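Local coordinates for transcriptional regulator (Streptococcus dysgalactiae, PDB 5W4N), which acts as a quorum-sensing receptor for SHP pheromones and probably regulates transcription by binding DNA through a helix-turn-helix domain, at residues K7-L12 / N50-L55. The protein carries 1 engineered substitution. Numbering follows the deposited sequence.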
loop_
_atom_site.group_PDB
_atom_site.type_symbol
_atom_site.label_atom_id
_atom_site.label_comp_id
_atom_site.label_asym_id
_atom_site.label_seq_id
_atom_site.Cartn_x
_atom_site.Cartn_y
_atom_site.Cartn_z
ATOM N N LYS A 7 8.566 -15.304 17.852
ATOM C CA LYS A 7 7.137 -15.355 18.145
ATOM C C LYS A 7 6.310 -14.940 16.935
ATOM O O LYS A 7 5.239 -15.505 16.682
ATOM C CB LYS A 7 6.800 -14.460 19.338
ATOM C CG LYS A 7 7.186 -15.015 20.697
ATOM C CD LYS A 7 6.571 -14.167 21.799
ATOM C CE LYS A 7 6.903 -14.706 23.175
ATOM N NZ LYS A 7 6.554 -16.145 23.306
ATOM N N THR A 8 6.783 -13.941 16.186
ATOM C CA THR A 8 6.049 -13.494 15.007
ATOM C C THR A 8 5.984 -14.590 13.952
ATOM O O THR A 8 4.925 -14.826 13.359
ATOM C CB THR A 8 6.692 -12.231 14.433
ATOM O OG1 THR A 8 6.457 -11.127 15.318
ATOM C CG2 THR A 8 6.114 -11.905 13.057
ATOM N N LEU A 9 7.101 -15.281 13.716
ATOM C CA LEU A 9 7.117 -16.308 12.679
ATOM C C LEU A 9 6.245 -17.499 13.055
ATOM O O LEU A 9 5.627 -18.119 12.180
ATOM C CB LEU A 9 8.550 -16.756 12.401
ATOM C CG LEU A 9 9.124 -16.194 11.100
ATOM C CD1 LEU A 9 8.460 -16.857 9.903
ATOM C CD2 LEU A 9 8.937 -14.686 11.051
ATOM N N ARG A 10 6.179 -17.838 14.345
ATOM C CA ARG A 10 5.356 -18.974 14.749
ATOM C C ARG A 10 3.875 -18.681 14.535
ATOM O O ARG A 10 3.148 -19.503 13.964
ATOM C CB ARG A 10 5.622 -19.343 16.210
ATOM C CG ARG A 10 4.671 -20.424 16.729
ATOM C CD ARG A 10 5.098 -20.990 18.073
ATOM N NE ARG A 10 6.161 -21.983 17.940
ATOM C CZ ARG A 10 6.564 -22.776 18.927
ATOM N NH1 ARG A 10 5.987 -22.693 20.119
ATOM N NH2 ARG A 10 7.539 -23.650 18.725
ATOM N N ARG A 11 3.407 -17.510 14.977
ATOM C CA ARG A 11 1.999 -17.176 14.782
ATOM C C ARG A 11 1.669 -17.001 13.306
ATOM O O ARG A 11 0.546 -17.301 12.885
ATOM C CB ARG A 11 1.632 -15.920 15.579
ATOM C CG ARG A 11 2.162 -14.606 15.026
ATOM C CD ARG A 11 1.476 -13.423 15.702
ATOM N NE ARG A 11 1.858 -12.138 15.118
ATOM C CZ ARG A 11 2.810 -11.350 15.606
ATOM N NH1 ARG A 11 3.089 -10.197 15.012
ATOM N NH2 ARG A 11 3.485 -11.714 16.688
ATOM N N LEU A 12 2.630 -16.537 12.503
ATOM C CA LEU A 12 2.412 -16.466 11.064
ATOM C C LEU A 12 2.316 -17.861 10.458
ATOM O O LEU A 12 1.441 -18.125 9.626
ATOM C CB LEU A 12 3.532 -15.665 10.404
ATOM C CG LEU A 12 3.466 -14.141 10.534
ATOM C CD1 LEU A 12 4.727 -13.500 9.969
ATOM C CD2 LEU A 12 2.223 -13.596 9.849
ATOM N N ASN A 50 13.287 -16.665 3.064
ATOM C CA ASN A 50 12.792 -17.878 2.421
ATOM C C ASN A 50 11.607 -18.463 3.180
ATOM O O ASN A 50 10.672 -18.997 2.572
ATOM C CB ASN A 50 13.920 -18.901 2.303
ATOM C CG ASN A 50 13.488 -20.169 1.596
ATOM O OD1 ASN A 50 13.425 -21.237 2.200
ATOM N ND2 ASN A 50 13.182 -20.056 0.308
ATOM N N LEU A 51 11.625 -18.366 4.512
ATOM C CA LEU A 51 10.508 -18.868 5.309
ATOM C C LEU A 51 9.228 -18.100 5.005
ATOM O O LEU A 51 8.163 -18.697 4.802
ATOM C CB LEU A 51 10.840 -18.780 6.800
ATOM C CG LEU A 51 11.656 -19.917 7.415
ATOM C CD1 LEU A 51 11.787 -19.711 8.919
ATOM C CD2 LEU A 51 11.024 -21.264 7.104
ATOM N N LEU A 52 9.311 -16.767 4.980
ATOM C CA LEU A 52 8.133 -15.957 4.681
ATOM C C LEU A 52 7.573 -16.280 3.300
ATOM O O LEU A 52 6.353 -16.390 3.129
ATOM C CB LEU A 52 8.474 -14.469 4.788
ATOM C CG LEU A 52 8.890 -13.950 6.167
ATOM C CD1 LEU A 52 9.379 -12.510 6.075
ATOM C CD2 LEU A 52 7.730 -14.062 7.144
ATOM N N ASP A 53 8.452 -16.446 2.307
ATOM C CA ASP A 53 8.003 -16.776 0.959
ATOM C C ASP A 53 7.338 -18.151 0.931
ATOM O O ASP A 53 6.284 -18.333 0.312
ATOM C CB ASP A 53 9.187 -16.717 -0.010
ATOM C CG ASP A 53 8.817 -17.155 -1.420
ATOM O OD1 ASP A 53 9.715 -17.623 -2.157
ATOM O OD2 ASP A 53 7.633 -17.026 -1.798
ATOM N N LYS A 54 7.939 -19.134 1.608
ATOM C CA LYS A 54 7.334 -20.462 1.696
ATOM C C LYS A 54 5.965 -20.410 2.357
ATOM O O LYS A 54 5.077 -21.191 2.004
ATOM C CB LYS A 54 8.249 -21.413 2.470
ATOM C CG LYS A 54 9.294 -22.112 1.614
ATOM C CD LYS A 54 10.506 -22.518 2.438
ATOM C CE LYS A 54 11.318 -23.603 1.742
ATOM N NZ LYS A 54 10.847 -24.977 2.076
ATOM N N LEU A 55 5.776 -19.503 3.315
ATOM C CA LEU A 55 4.491 -19.331 3.977
ATOM C C LEU A 55 3.514 -18.496 3.163
ATOM O O LEU A 55 2.367 -18.336 3.590
ATOM C CB LEU A 55 4.696 -18.689 5.351
ATOM C CG LEU A 55 5.339 -19.554 6.436
ATOM C CD1 LEU A 55 5.638 -18.720 7.670
ATOM C CD2 LEU A 55 4.438 -20.730 6.785
#
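Leu55 N donates to Leu51 O at 2.9 Å, a backbone bond within 50-55 that sets Leu51 and Leu55 one turn apart, both with CB directed at 7-12. Leu9 CD1 lies over the gap between them, 4.1 Å from Leu55 CD1 and 4.4 Å from Leu51 CB. The same methyl touches Leu52 CD2 at 4.0 Å, where the two side chains cross at about a right angle. Leu9 takes a chi1 of -104°, well away from a staggered value, and with this torsion both its methyls lie against Leu52 CD2. Leu52 CB does not point straight at 7-12, but the end of the side chain, with CG anti to the carbonyl carbon (chi1 -64°), comes nearer and presents CD2, which also meets Leu12 CD1 at 4.2 Å. The short axes run nearly parallel, 18° apart, and approach to 11.3 Å, a wide spacing bridged by leucine branches. Phe62 of helix 59-67 packs on Leu9 and Leu52, while Leu23 of helix 20-23 packs on Leu51 and Leu55, so the pair forms part of the hydrophobic core of the helix-turn-helix domain. On the other flank of helix 45-54, Asp53 OD1 hydrogen-bonds His72 ND1 of the second subunit. Segments 7-12 and 50-55 bury 201 Å² and meet mainly through apolar branches, so their fit depends on shape and burial and not on directional bonds.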